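Local coordinates for protein DNA polymerase III subunit beta (Deinococcus radiodurans, PDB 4TRT) that probably tethers DNA polymerases and other proteins to DNA as a ring-shaped head-to-tail homodimer, giving them processivity, at residues V241-I246 and M354-T359; L34-E37 and G42-L45; R201-G206 and L217-D222. All blocks are in the same frame, centred on the assembly; numbering follows the deposited sequence.

Interactions 2 and 3 attach to the same eight-stranded antiparallel sheet, which runs from the N-terminal into the central domain; their centres lie about 18 Å apart and their nearest atoms about 10 Å. Interaction 1 lies further along, where the loop between strands 224-229 and 248-253 meets a strand of a second large sheet shared by the central and C-terminal domains. Its centre is about 32 Å from that of interaction 3 and about 48 Å from that of interaction 2, across the centre of the chain. In this family the groove between the last two domains receives partner peptides, so interaction 1 is probably the contact nearest such a site.

Interaction 1: V241-I246 and M354-T359; sequences VIPKDI and MAVMVT. Unlike the reference sequence in segment 354-359: M354 (reference Tyr), A355 (reference Gly), V356 (reference Gly), M357 (reference His), V358 (reference Gly), T359 (reference His).
I242 and V356 set their side chains at about a right angle, and this crossing forms the centre of the contact between the loop 241-246 and the last strand of the chain. The touching atoms are CG1 of I242 and CG2 of V356, 3.8 Å apart, with I242 CG2 at the margin, 4.2 Å from the same V356 CG2. V356 directs its CB at the loop and, with CG1 anti to the backbone N (chi1 177°), CG2 is directed at I242 and CG1 at P243. The second pair approaches differently: P243 and V356 reach toward each other tip to tip, ring atom CD of P243 lying 3.9 Å from V356 CG1. That methyl also comes within 3.7 Å of the backbone O of V241, so V356 touches three consecutive residues of the loop. Within the loop, K244 NZ donates to I242 O at 3.1 Å, tilted 29° from the carbonyl plane.

Around the pair, V175 and I177 of strand 175-181 and I343 of strand 342-346 extend the apolar patch, so residues of the central and C-terminal domains both line it. The position is consistent with the hydrophobic groove between these domains in which family members hold polymerase peptides. With methyl and methylene groups making the side-chain contacts, and no directional bond joining the two segments, the attraction rests on dispersion and burial, which would suit a surface that, as in relatives, receives apolar side chains.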
ATOM      1  N   VAL A 241     -20.448  17.766 -28.860  1.00 52.35           N
ATOM      2  CA  VAL A 241     -20.572  16.333 -28.542  1.00 49.86           C
ATOM      3  C   VAL A 241     -21.440  16.058 -27.301  1.00 50.34           C
ATOM      4  O   VAL A 241     -21.608  14.890 -26.909  1.00 47.76           O
ATOM      5  CB  VAL A 241     -19.184  15.648 -28.397  1.00 50.68           C
ATOM      6  CG1 VAL A 241     -18.361  15.803 -29.679  1.00 49.84           C
ATOM      7  CG2 VAL A 241     -18.410  16.174 -27.189  1.00 48.01           C
ATOM      8  N   ILE A 242     -22.001  17.118 -26.704  1.00 49.09           N
ATOM      9  CA  ILE A 242     -22.933  16.982 -25.572  1.00 47.30           C
ATOM     10  C   ILE A 242     -24.359  16.812 -26.100  1.00 47.61           C
ATOM     11  O   ILE A 242     -24.859  17.668 -26.818  1.00 48.20           O
ATOM     12  CB  ILE A 242     -22.902  18.212 -24.637  1.00 46.37           C
ATOM     13  CG1 ILE A 242     -21.525  18.421 -24.041  1.00 46.95           C
ATOM     14  CG2 ILE A 242     -23.873  18.043 -23.473  1.00 47.76           C
ATOM     15  CD1 ILE A 242     -21.424  19.671 -23.184  1.00 47.22           C
ATOM     16  N   PRO A 243     -25.030  15.707 -25.734  1.00 43.11           N
ATOM     17  CA  PRO A 243     -26.381  15.459 -26.258  1.00 43.45           C
ATOM     18  C   PRO A 243     -27.435  16.370 -25.622  1.00 43.46           C
ATOM     19  O   PRO A 243     -27.430  16.553 -24.419  1.00 43.22           O
ATOM     20  CB  PRO A 243     -26.630  13.995 -25.878  1.00 42.25           C
ATOM     21  CG  PRO A 243     -25.808  13.786 -24.654  1.00 42.12           C
ATOM     22  CD  PRO A 243     -24.579  14.640 -24.822  1.00 41.14           C
ATOM     23  N   LYS A 244     -28.318  16.947 -26.426  1.00 45.63           N
ATOM     24  CA  LYS A 244     -29.406  17.784 -25.905  1.00 47.14           C
ATOM     25  C   LYS A 244     -30.780  17.160 -26.108  1.00 47.02           C
ATOM     26  O   LYS A 244     -31.740  17.640 -25.520  1.00 46.57           O
ATOM     27  CB  LYS A 244     -29.396  19.190 -26.514  1.00 50.81           C
ATOM     28  CG  LYS A 244     -28.405  20.153 -25.903  1.00 52.28           C
ATOM     29  CD  LYS A 244     -26.973  19.759 -26.202  1.00 56.10           C
ATOM     30  CE  LYS A 244     -25.964  20.854 -25.828  1.00 56.13           C
ATOM     31  NZ  LYS A 244     -24.778  20.789 -26.725  1.00 54.59           N
ATOM     32  N   ASP A 245     -30.885  16.104 -26.918  1.00 44.59           N
ATOM     33  CA  ASP A 245     -32.180  15.435 -27.135  1.00 45.45           C
ATOM     34  C   ASP A 245     -32.292  14.189 -26.234  1.00 39.96           C
ATOM     35  O   ASP A 245     -32.022  13.074 -26.657  1.00 39.90           O
ATOM     36  CB  ASP A 245     -32.352  15.072 -28.615  1.00 48.75           C
ATOM     37  CG  ASP A 245     -33.743  14.533 -28.939  1.00 53.92           C
ATOM     38  OD1 ASP A 245     -34.580  14.407 -28.024  1.00 57.35           O
ATOM     39  OD2 ASP A 245     -33.994  14.214 -30.118  1.00 60.51           O
ATOM     40  N   ILE A 246     -32.705  14.401 -24.987  1.00 36.48           N
ATOM     41  CA  ILE A 246     -32.748  13.357 -23.976  1.00 34.29           C
ATOM     42  C   ILE A 246     -34.094  12.646 -24.029  1.00 34.39           C
ATOM     43  O   ILE A 246     -35.138  13.302 -24.005  1.00 33.62           O
ATOM     44  CB  ILE A 246     -32.497  13.956 -22.578  1.00 33.25           C
ATOM     45  CG1 ILE A 246     -31.134  14.659 -22.551  1.00 35.16           C
ATOM     46  CG2 ILE A 246     -32.565  12.885 -21.491  1.00 31.28           C
ATOM     47  CD1 ILE A 246     -29.943  13.771 -22.955  1.00 32.24           C
ATOM     48  N   MET A 354     -20.558  17.428 -14.569  1.00 37.28           N
ATOM     49  CA  MET A 354     -21.261  16.705 -15.610  1.00 38.71           C
ATOM     50  C   MET A 354     -20.251  15.861 -16.394  1.00 35.66           C
ATOM     51  O   MET A 354     -19.167  16.346 -16.711  1.00 31.65           O
ATOM     52  CB  MET A 354     -21.906  17.741 -16.519  1.00 44.11           C
ATOM     53  CG  MET A 354     -22.687  17.229 -17.700  1.00 52.40           C
ATOM     54  SD  MET A 354     -22.984  18.613 -18.829  1.00 55.79           S
ATOM     55  CE  MET A 354     -23.239  19.977 -17.713  1.00 55.59           C
ATOM     56  N   ALA A 355     -20.632  14.629 -16.691  1.00 33.55           N
ATOM     57  CA  ALA A 355     -19.844  13.729 -17.532  1.00 35.31           C
ATOM     58  C   ALA A 355     -20.668  13.399 -18.774  1.00 35.23           C
ATOM     59  O   ALA A 355     -21.866  13.136 -18.673  1.00 32.87           O
ATOM     60  CB  ALA A 355     -19.503  12.444 -16.793  1.00 33.07           C
ATOM     61  N   VAL A 356     -20.019  13.412 -19.937  1.00 35.98           N
ATOM     62  CA  VAL A 356     -20.617  12.906 -21.156  1.00 36.29           C
ATOM     63  C   VAL A 356     -19.895  11.617 -21.501  1.00 37.05           C
ATOM     64  O   VAL A 356     -18.655  11.579 -21.544  1.00 35.76           O
ATOM     65  CB  VAL A 356     -20.500  13.903 -22.325  1.00 37.60           C
ATOM     66  CG1 VAL A 356     -21.068  13.303 -23.623  1.00 37.86           C
ATOM     67  CG2 VAL A 356     -21.201  15.205 -21.971  1.00 39.79           C
ATOM     68  N   MET A 357     -20.686  10.573 -21.717  1.00 36.86           N
ATOM     69  CA  MET A 357     -20.203   9.237 -22.039  1.00 42.50           C
ATOM     70  C   MET A 357     -20.683   8.837 -23.417  1.00 40.76           C
ATOM     71  O   MET A 357     -21.845   9.065 -23.746  1.00 39.19           O
ATOM     72  CB  MET A 357     -20.844   8.242 -21.079  1.00 45.41           C
ATOM     73  CG  MET A 357     -20.267   8.237 -19.682  1.00 49.07           C
ATOM     74  SD  MET A 357     -19.117   6.890 -19.384  1.00 46.56           S
ATOM     75  CE  MET A 357     -19.501   5.583 -20.555  1.00 49.22           C
ATOM     76  N   VAL A 358     -19.817   8.210 -24.196  1.00 40.88           N
ATOM     77  CA  VAL A 358     -20.214   7.575 -25.438  1.00 39.70           C
ATOM     78  C   VAL A 358     -20.492   6.089 -25.215  1.00 38.83           C
ATOM     79  O   VAL A 358     -19.964   5.498 -24.279  1.00 36.34           O
ATOM     80  CB  VAL A 358     -19.134   7.754 -26.522  1.00 44.25           C
ATOM     81  CG1 VAL A 358     -18.872   9.250 -26.743  1.00 42.41           C
ATOM     82  CG2 VAL A 358     -17.847   7.002 -26.172  1.00 40.33           C
ATOM     83  N   THR A 359     -21.353   5.504 -26.053  1.00 40.83           N
ATOM     84  CA  THR A 359     -21.634   4.061 -25.998  1.00 39.45           C
ATOM     85  C   THR A 359     -20.542   3.284 -26.757  1.00 42.93           C
ATOM     86  O   THR A 359     -19.818   3.865 -27.564  1.00 42.29           O
ATOM     87  CB  THR A 359     -23.035   3.723 -26.582  1.00 40.37           C
ATOM     88  OG1 THR A 359     -23.151   4.212 -27.920  1.00 41.35           O
ATOM     89  CG2 THR A 359     -24.139   4.330 -25.736  1.00 37.67           C
TER

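Interaction 2: L34-E37 and G42-L45; sequences LKVE and GLTL
V36 and L45 meet because their first torsions bring their branches together on one face of a beta hairpin: V36 CG1 lies anti to the backbone N (chi1 -179°), leaving CG2 beside that nitrogen, and L45 CG lies anti to its own carbonyl carbon (chi1 -48°). The hairpin belongs to the N-terminal domain, in the sheet that continues into the central domain. The two side chains run side by side in the same direction, with V36 CG2 3.9 Å from L45 CD2. L34 joins them from two residues earlier on the strand, its CD1 packing 4.0 Å from L45 CB. Helix 8-21 covers this face, L15 and L18 resting on both L34 and L45.

Segments 34-37 and 42-45 run antiparallel, 153° between their directions, and the register is clear from the backbone. V36 faces L45 as a non-hydrogen-bonded pair, whereas E37 and T44 form the hydrogen-bonded pair: E37 N donates to T44 O at 2.9 Å, and T44 N donates back to E37 O at 2.7 Å, both nearly straight. E37 and T44 carry their side chains to the face away from V36 and L45, where E37 OE1 comes 4.1 Å from T44 CG2. A water sits between E37 OE1 and T44 O and can serve either, in competition with other acceptors.

E37 O accepts twice, from T44 N and from a second water at the hairpin end. That water donates to E37 O at 3.1 Å and to G42 O at 3.0 Å, and takes the proton of T44 OG1 at 3.1 Å.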
ATOM      1  N   LEU A  34      17.603  19.702  -3.954  1.00 34.58           N
ATOM      2  CA  LEU A  34      16.708  20.712  -3.419  1.00 33.36           C
ATOM      3  C   LEU A  34      17.547  21.965  -3.259  1.00 35.03           C
ATOM      4  O   LEU A  34      18.659  21.899  -2.710  1.00 35.21           O
ATOM      5  CB  LEU A  34      16.194  20.258  -2.050  1.00 34.81           C
ATOM      6  CG  LEU A  34      15.361  21.234  -1.220  1.00 36.07           C
ATOM      7  CD1 LEU A  34      13.995  21.422  -1.873  1.00 37.57           C
ATOM      8  CD2 LEU A  34      15.184  20.668   0.177  1.00 35.12           C
ATOM      9  N   LYS A  35      17.038  23.104  -3.718  1.00 35.00           N
ATOM     10  CA  LYS A  35      17.689  24.365  -3.440  1.00 36.64           C
ATOM     11  C   LYS A  35      17.056  24.987  -2.206  1.00 38.15           C
ATOM     12  O   LYS A  35      15.824  24.975  -2.046  1.00 35.82           O
ATOM     13  CB  LYS A  35      17.604  25.321  -4.626  1.00 38.59           C
ATOM     14  CG  LYS A  35      18.332  26.632  -4.376  1.00 42.08           C
ATOM     15  CD  LYS A  35      18.678  27.381  -5.655  1.00 51.19           C
ATOM     16  CE  LYS A  35      17.606  28.362  -6.076  1.00 53.83           C
ATOM     17  NZ  LYS A  35      17.937  29.005  -7.387  1.00 58.26           N
ATOM     18  N   VAL A  36      17.898  25.483  -1.302  1.00 37.93           N
ATOM     19  CA  VAL A  36      17.408  26.125  -0.076  1.00 38.43           C
ATOM     20  C   VAL A  36      17.965  27.535  -0.016  1.00 39.86           C
ATOM     21  O   VAL A  36      19.175  27.729  -0.011  1.00 41.24           O
ATOM     22  CB  VAL A  36      17.812  25.360   1.202  1.00 37.77           C
ATOM     23  CG1 VAL A  36      17.243  26.069   2.426  1.00 36.75           C
ATOM     24  CG2 VAL A  36      17.323  23.924   1.146  1.00 36.55           C
ATOM     25  N   GLU A  37      17.073  28.515  -0.029  1.00 40.35           N
ATOM     26  CA  GLU A  37      17.456  29.903   0.039  1.00 43.58           C
ATOM     27  C   GLU A  37      16.980  30.410   1.363  1.00 47.16           C
ATOM     28  O   GLU A  37      15.843  30.145   1.755  1.00 45.97           O
ATOM     29  CB  GLU A  37      16.792  30.723  -1.064  1.00 45.73           C
ATOM     30  CG  GLU A  37      17.437  30.554  -2.419  1.00 48.67           C
ATOM     31  CD  GLU A  37      16.615  31.180  -3.526  1.00 52.34           C
ATOM     32  OE1 GLU A  37      15.412  30.853  -3.619  1.00 52.91           O
ATOM     33  OE2 GLU A  37      17.167  32.002  -4.290  1.00 59.29           O
ATOM     34  N   GLY A  42      12.692  33.290   6.817  1.00 52.82           N
ATOM     35  CA  GLY A  42      12.653  31.852   6.732  1.00 48.12           C
ATOM     36  C   GLY A  42      13.405  31.266   5.562  1.00 45.86           C
ATOM     37  O   GLY A  42      14.326  31.877   5.011  1.00 48.39           O
ATOM     38  N   LEU A  43      13.012  30.045   5.228  1.00 44.04           N
ATOM     39  CA  LEU A  43      13.657  29.238   4.218  1.00 44.58           C
ATOM     40  C   LEU A  43      12.720  29.133   3.020  1.00 44.23           C
ATOM     41  O   LEU A  43      11.529  28.873   3.179  1.00 43.07           O
ATOM     42  CB  LEU A  43      13.921  27.824   4.746  1.00 45.52           C
ATOM     43  CG  LEU A  43      14.533  27.595   6.137  1.00 47.05           C
ATOM     44  CD1 LEU A  43      14.252  26.169   6.576  1.00 47.89           C
ATOM     45  CD2 LEU A  43      16.020  27.855   6.165  1.00 49.31           C
ATOM     46  N   THR A  44      13.271  29.295   1.826  1.00 42.61           N
ATOM     47  CA  THR A  44      12.543  29.002   0.596  1.00 43.72           C
ATOM     48  C   THR A  44      13.157  27.741   0.002  1.00 41.54           C
ATOM     49  O   THR A  44      14.338  27.714  -0.321  1.00 42.37           O
ATOM     50  CB  THR A  44      12.619  30.192  -0.372  1.00 44.83           C
ATOM     51  OG1 THR A  44      12.002  31.315   0.252  1.00 45.07           O
ATOM     52  CG2 THR A  44      11.886  29.919  -1.694  1.00 44.98           C
ATOM     53  N   LEU A  45      12.339  26.697  -0.088  1.00 39.75           N
ATOM     54  CA  LEU A  45      12.732  25.403  -0.630  1.00 38.32           C
ATOM     55  C   LEU A  45      12.265  25.336  -2.082  1.00 39.49           C
ATOM     56  O   LEU A  45      11.084  25.564  -2.354  1.00 37.58           O
ATOM     57  CB  LEU A  45      12.057  24.277   0.169  1.00 40.27           C
ATOM     58  CG  LEU A  45      12.115  24.320   1.703  1.00 43.06           C
ATOM     59  CD1 LEU A  45      11.216  23.266   2.334  1.00 41.15           C
ATOM     60  CD2 LEU A  45      13.545  24.133   2.186  1.00 43.31           C
TER
HETATM   61  O   HOH W   1      14.867  27.998  -3.167  1.00 49.62           O
HETATM   62  O   HOH W   2      14.086  32.630   2.101  1.00 51.31           O

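Interaction 3: R201-G206 and L217-D222; sequences RVLKDG and LTVTTD
A single methyl of L203, CD2, carries the apolar contact by meeting both V219 on the strand and T221 just past its end, two residues whose CB atoms point toward segment 201-206. It lies 4.1 Å from T221 CG2 and 4.4 Å from V219 CG1, and the L203 and T221 side chains cross almost perpendicularly. The CB of L203 points neither at the strand nor away from it, but the end of the side chain comes nearer. On T221 a chi1 of 79° lodges OG1 between the backbone N and the carbonyl carbon and leaves CG2 as the group offered to L203. A208 and F210 of strand 207-212 add apolar cover, A208 against L203 and F210 against V219.

No polar bond joins the two segments; each is bonded within itself or to neighbours. T221 OG1 makes a weak bond to D222 O at 2.9 Å and another weak one with V224 N, inside the turn leading to strand 224-229. K204 NZ donates to L203 O at 3.0 Å from above the carbonyl plane, 46° out of it. Beyond it the loop is pinned to neighbouring parts of the central domain: D205 forms a salt bridge with R135, and G206 N bonds to D129.

The contact thus joins the exit of helix 193-202 to the end of a sheet strand. Its chemistry implies a division of labour: methyl groups pack across the gap, while the polar bonds run within each segment or to other parts of the domain.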
ATOM      1  N   ARG A 201      -1.888  18.335  -5.895  0.50 41.47           N
ATOM      2  CA  ARG A 201      -1.126  17.983  -4.704  0.50 43.54           C
ATOM      3  C   ARG A 201      -0.738  19.182  -3.837  0.50 43.64           C
ATOM      4  O   ARG A 201      -0.502  19.012  -2.649  0.50 45.26           O
ATOM      5  CB  ARG A 201       0.100  17.178  -5.104  0.50 44.92           C
ATOM      6  CG  ARG A 201      -0.306  15.792  -5.597  0.50 45.33           C
ATOM      7  CD  ARG A 201       0.816  15.020  -6.265  0.50 46.54           C
ATOM      8  NE  ARG A 201       0.319  13.758  -6.802  0.50 47.20           N
ATOM      9  CZ  ARG A 201       0.176  12.647  -6.083  0.50 49.62           C
ATOM     10  NH1 ARG A 201       0.499  12.644  -4.802  0.50 50.23           N
ATOM     11  NH2 ARG A 201      -0.290  11.541  -6.648  0.50 50.31           N
ATOM     12  N   VAL A 202      -0.703  20.387  -4.408  1.00 42.49           N
ATOM     13  CA  VAL A 202      -0.301  21.590  -3.633  1.00 43.59           C
ATOM     14  C   VAL A 202      -1.427  22.574  -3.287  1.00 44.46           C
ATOM     15  O   VAL A 202      -1.285  23.363  -2.359  1.00 43.47           O
ATOM     16  CB  VAL A 202       0.858  22.370  -4.303  1.00 42.93           C
ATOM     17  CG1 VAL A 202       2.077  21.477  -4.531  1.00 43.11           C
ATOM     18  CG2 VAL A 202       0.422  23.031  -5.586  1.00 40.27           C
ATOM     19  N   LEU A 203      -2.523  22.563  -4.031  1.00 44.59           N
ATOM     20  CA  LEU A 203      -3.601  23.521  -3.779  1.00 46.34           C
ATOM     21  C   LEU A 203      -4.296  23.201  -2.458  1.00 47.79           C
ATOM     22  O   LEU A 203      -4.543  22.047  -2.146  1.00 46.76           O
ATOM     23  CB  LEU A 203      -4.626  23.502  -4.921  1.00 45.12           C
ATOM     24  CG  LEU A 203      -4.176  24.154  -6.232  1.00 43.63           C
ATOM     25  CD1 LEU A 203      -5.058  23.714  -7.396  1.00 42.01           C
ATOM     26  CD2 LEU A 203      -4.172  25.675  -6.082  1.00 45.61           C
ATOM     27  N   LYS A 204      -4.590  24.231  -1.675  1.00 55.35           N
ATOM     28  CA  LYS A 204      -5.385  24.079  -0.449  1.00 60.12           C
ATOM     29  C   LYS A 204      -6.499  25.117  -0.443  1.00 60.73           C
ATOM     30  O   LYS A 204      -6.530  25.993  -1.300  1.00 60.20           O
ATOM     31  CB  LYS A 204      -4.496  24.226   0.786  1.00 65.41           C
ATOM     32  CG  LYS A 204      -3.522  23.071   1.004  1.00 68.19           C
ATOM     33  CD  LYS A 204      -4.204  21.819   1.544  1.00 71.20           C
ATOM     34  CE  LYS A 204      -3.373  20.560   1.299  1.00 72.01           C
ATOM     35  NZ  LYS A 204      -3.263  20.216  -0.150  1.00 69.52           N
ATOM     36  N   ASP A 205      -7.431  25.003   0.499  1.00 64.09           N
ATOM     37  CA  ASP A 205      -8.458  26.032   0.682  1.00 65.43           C
ATOM     38  C   ASP A 205      -7.808  27.396   0.897  1.00 64.43           C
ATOM     39  O   ASP A 205      -6.778  27.509   1.566  1.00 64.35           O
ATOM     40  CB  ASP A 205      -9.360  25.707   1.887  1.00 70.98           C
ATOM     41  CG  ASP A 205     -10.372  24.615   1.594  1.00 71.40           C
ATOM     42  OD1 ASP A 205     -10.570  24.271   0.409  1.00 73.28           O
ATOM     43  OD2 ASP A 205     -10.983  24.104   2.555  1.00 75.95           O
ATOM     44  N   GLY A 206      -8.415  28.429   0.328  1.00 62.41           N
ATOM     45  CA  GLY A 206      -7.860  29.772   0.391  1.00 62.20           C
ATOM     46  C   GLY A 206      -7.510  30.244  -1.000  1.00 59.25           C
ATOM     47  O   GLY A 206      -7.701  29.522  -1.973  1.00 55.92           O
ATOM     48  N   LEU A 217       2.368  29.494 -16.902  1.00 41.76           N
ATOM     49  CA  LEU A 217       1.507  30.011 -15.852  1.00 41.80           C
ATOM     50  C   LEU A 217       2.248  29.857 -14.533  1.00 41.50           C
ATOM     51  O   LEU A 217       2.942  28.864 -14.327  1.00 40.62           O
ATOM     52  CB  LEU A 217       0.204  29.215 -15.807  1.00 41.41           C
ATOM     53  CG  LEU A 217      -0.836  29.612 -14.742  1.00 42.88           C
ATOM     54  CD1 LEU A 217      -1.445  30.958 -15.097  1.00 44.09           C
ATOM     55  CD2 LEU A 217      -1.926  28.556 -14.598  1.00 41.97           C
ATOM     56  N   THR A 218       2.120  30.850 -13.659  1.00 42.25           N
ATOM     57  CA  THR A 218       2.589  30.735 -12.286  1.00 41.60           C
ATOM     58  C   THR A 218       1.386  30.802 -11.344  1.00 42.88           C
ATOM     59  O   THR A 218       0.561  31.722 -11.423  1.00 41.30           O
ATOM     60  CB  THR A 218       3.600  31.845 -11.924  1.00 44.32           C
ATOM     61  OG1 THR A 218       4.721  31.785 -12.815  1.00 44.17           O
ATOM     62  CG2 THR A 218       4.091  31.686 -10.475  1.00 42.88           C
ATOM     63  N   VAL A 219       1.272  29.800 -10.478  1.00 40.97           N
ATOM     64  CA  VAL A 219       0.198  29.724  -9.506  1.00 42.01           C
ATOM     65  C   VAL A 219       0.786  29.895  -8.122  1.00 45.16           C
ATOM     66  O   VAL A 219       1.722  29.165  -7.747  1.00 44.04           O
ATOM     67  CB  VAL A 219      -0.543  28.377  -9.580  1.00 41.07           C
ATOM     68  CG1 VAL A 219      -1.666  28.316  -8.549  1.00 40.93           C
ATOM     69  CG2 VAL A 219      -1.107  28.159 -10.978  1.00 39.36           C
ATOM     70  N   THR A 220       0.252  30.863  -7.380  1.00 46.63           N
ATOM     71  CA  THR A 220       0.736  31.176  -6.042  1.00 50.63           C
ATOM     72  C   THR A 220      -0.367  30.992  -5.014  1.00 54.15           C
ATOM     73  O   THR A 220      -1.478  31.517  -5.166  1.00 53.36           O
ATOM     74  CB  THR A 220       1.278  32.607  -5.956  1.00 52.11           C
ATOM     75  OG1 THR A 220       2.285  32.796  -6.951  1.00 52.56           O
ATOM     76  CG2 THR A 220       1.890  32.875  -4.577  1.00 55.42           C
ATOM     77  N   THR A 221      -0.049  30.237  -3.971  1.00 57.14           N
ATOM     78  CA  THR A 221      -0.952  30.017  -2.865  1.00 60.34           C
ATOM     79  C   THR A 221      -0.299  30.561  -1.615  1.00 65.50           C
ATOM     80  O   THR A 221       0.725  31.257  -1.672  1.00 66.62           O
ATOM     81  CB  THR A 221      -1.192  28.520  -2.614  1.00 59.84           C
ATOM     82  OG1 THR A 221      -0.062  27.976  -1.902  1.00 61.87           O
ATOM     83  CG2 THR A 221      -1.400  27.774  -3.903  1.00 56.27           C
ATOM     84  N   ASP A 222      -0.910  30.240  -0.482  1.00 66.68           N
ATOM     85  CA  ASP A 222      -0.263  30.327   0.804  1.00 69.92           C
ATOM     86  C   ASP A 222       1.018  29.472   0.797  1.00 67.71           C
ATOM     87  O   ASP A 222       0.971  28.238   0.821  1.00 70.87           O
ATOM     88  CB  ASP A 222      -1.282  29.885   1.864  1.00 72.57           C
ATOM     89  CG  ASP A 222      -0.653  29.492   3.167  1.00 75.97           C
ATOM     90  OD1 ASP A 222      -0.166  30.387   3.875  1.00 78.72           O
ATOM     91  OD2 ASP A 222      -0.675  28.286   3.493  1.00 76.11           O
TER